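Local coordinates for purine nucleoside phosphorylase (Anopheles gambiae, PDB 2P4S), which cleaves the N-glycosidic bond of inosine, guanosine and their 2'-deoxy forms with phosphate, releasing the purine base and a pentose 1-phosphate for purine salvage, at residues 358-361 with 362-366. Sequence-based numbering, arbitrary orientation.
Sequences EFVS and RIVKH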
loop_
_atom_site.group_PDB
_atom_site.type_symbol
_atom_site.label_atom_id
_atom_site.label_comp_id
_atom_site.label_asym_id
_atom_site.label_seq_id
_atom_site.Cartn_x
_atom_site.Cartn_y
_atom_site.Cartn_z
ATOM N N GLU A 358 32.567 -17.402 2.704
ATOM C CA GLU A 358 33.485 -17.433 1.562
ATOM C C GLU A 358 32.977 -16.574 0.408
ATOM O O GLU A 358 33.722 -15.761 -0.152
ATOM C CB GLU A 358 33.686 -18.876 1.113
ATOM C CG GLU A 358 34.809 -19.065 0.087
ATOM C CD GLU A 358 36.195 -18.573 0.583
ATOM O OE1 GLU A 358 36.574 -18.881 1.752
ATOM O OE2 GLU A 358 36.899 -17.872 -0.194
ATOM N N PHE A 359 31.690 -16.735 0.086
ATOM C CA PHE A 359 31.000 -15.954 -0.979
ATOM C C PHE A 359 31.062 -14.468 -0.702
ATOM O O PHE A 359 31.539 -13.685 -1.521
ATOM C CB PHE A 359 29.531 -16.470 -1.161
ATOM C CG PHE A 359 28.727 -15.737 -2.231
ATOM C CD1 PHE A 359 28.903 -16.031 -3.596
ATOM C CD2 PHE A 359 27.794 -14.771 -1.873
ATOM C CE1 PHE A 359 28.150 -15.373 -4.584
ATOM C CE2 PHE A 359 27.013 -14.114 -2.865
ATOM C CZ PHE A 359 27.203 -14.412 -4.221
ATOM N N VAL A 360 30.613 -14.066 0.477
ATOM C CA VAL A 360 30.636 -12.642 0.823
ATOM C C VAL A 360 32.067 -12.047 0.898
ATOM O O VAL A 360 32.323 -10.911 0.474
ATOM C CB VAL A 360 29.825 -12.349 2.112
ATOM C CG1 VAL A 360 30.058 -10.886 2.604
ATOM C CG2 VAL A 360 28.323 -12.581 1.827
ATOM N N SER A 361 32.968 -12.834 1.453
ATOM C CA SER A 361 34.378 -12.486 1.579
ATOM C C SER A 361 35.067 -12.236 0.223
ATOM O O SER A 361 35.809 -11.259 0.047
ATOM C CB SER A 361 35.041 -13.627 2.368
ATOM O OG SER A 361 36.397 -13.390 2.486
ATOM N N ARG A 362 34.774 -13.081 -0.761
ATOM C CA ARG A 362 35.215 -12.835 -2.144
ATOM C C ARG A 362 34.616 -11.613 -2.841
ATOM O O ARG A 362 35.338 -10.947 -3.583
ATOM C CB ARG A 362 35.071 -14.090 -2.976
ATOM C CG ARG A 362 35.947 -15.166 -2.440
ATOM C CD ARG A 362 36.180 -16.278 -3.392
ATOM N NE ARG A 362 36.959 -17.334 -2.732
ATOM C CZ ARG A 362 37.677 -18.256 -3.374
ATOM N NH1 ARG A 362 37.697 -18.275 -4.708
ATOM N NH2 ARG A 362 38.345 -19.180 -2.683
ATOM N N ILE A 363 33.325 -11.296 -2.602
ATOM C CA ILE A 363 32.760 -10.006 -3.080
ATOM C C ILE A 363 33.433 -8.775 -2.495
ATOM O O ILE A 363 33.752 -7.833 -3.219
ATOM C CB ILE A 363 31.197 -9.887 -2.920
ATOM C CG1 ILE A 363 30.504 -10.568 -4.114
ATOM C CG2 ILE A 363 30.717 -8.414 -2.975
ATOM C CD1 ILE A 363 29.890 -11.843 -3.677
ATOM N N VAL A 364 33.641 -8.775 -1.188
ATOM C CA VAL A 364 34.290 -7.643 -0.509
ATOM C C VAL A 364 35.735 -7.491 -1.035
ATOM O O VAL A 364 36.226 -6.356 -1.269
ATOM C CB VAL A 364 34.262 -7.872 1.044
ATOM C CG1 VAL A 364 35.198 -6.891 1.773
ATOM C CG2 VAL A 364 32.850 -7.762 1.562
ATOM N N LYS A 365 36.412 -8.634 -1.207
ATOM C CA LYS A 365 37.759 -8.640 -1.788
ATOM C C LYS A 365 37.776 -8.025 -3.194
ATOM O O LYS A 365 38.659 -7.242 -3.511
ATOM C CB LYS A 365 38.326 -10.056 -1.766
ATOM C CG LYS A 365 39.597 -10.288 -2.633
ATOM C CD LYS A 365 39.775 -11.818 -2.869
ATOM C CE LYS A 365 41.244 -12.171 -3.205
ATOM N NZ LYS A 365 41.555 -11.924 -4.644
ATOM N N HIS A 366 36.768 -8.312 -4.011
ATOM C CA HIS A 366 36.647 -7.678 -5.305
ATOM C C HIS A 366 36.435 -6.122 -5.237
ATOM O O HIS A 366 37.083 -5.331 -5.961
ATOM C CB HIS A 366 35.538 -8.366 -6.122
ATOM C CG HIS A 366 35.396 -7.819 -7.516
ATOM N ND1 HIS A 366 36.274 -8.139 -8.532
ATOM C CD2 HIS A 366 34.507 -6.939 -8.042
ATOM C CE1 HIS A 366 35.908 -7.499 -9.634
ATOM N NE2 HIS A 366 34.843 -6.763 -9.357
#
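Glu358 and Arg362 sit one helical turn apart and are joined by a salt bridge in which a single carboxylate oxygen does the work: Arg362 NE lies 2.6 Å from Glu358 OE2. The bond is nearly straight and lies close to the guanidinium plane, while on the acid it uses the anti lone pair of OE2, pointing away from OE1. A weak second bond runs from Arg362 NH2 to the same OE2 at 3.2 Å. The two planes stand almost perpendicular, 81° apart, and both N-H groups converge on OE2, unlike a coplanar two-oxygen pairing. Glu358 reaches its partner by bending at chi2 (58°), whereas the arginine stays extended from CG to NE; its NH1 is held separately by Gln265 OE1. This is i to i+4 pairing within helix 353-370, a C-terminal helix packed on the central mixed sheet of the phosphorylase fold. Arg362 N also donates a backbone hydrogen bond to Glu358 O (2.9 Å).

On a buried side of the same turn, Ile363 lays its CD1 methyl over one face of the Phe359 ring, 3.8 Å from the centroid and slightly offset toward the rim, a CH-pi contact. Phe323 of strand 319-329 meets that ring edge-to-face, and Ile262 of helix 253-265 touches both residues. Next along, Val360 CG1 and Val364 CG2 pack more loosely at 4.3 Å, both valines also resting on Leu158.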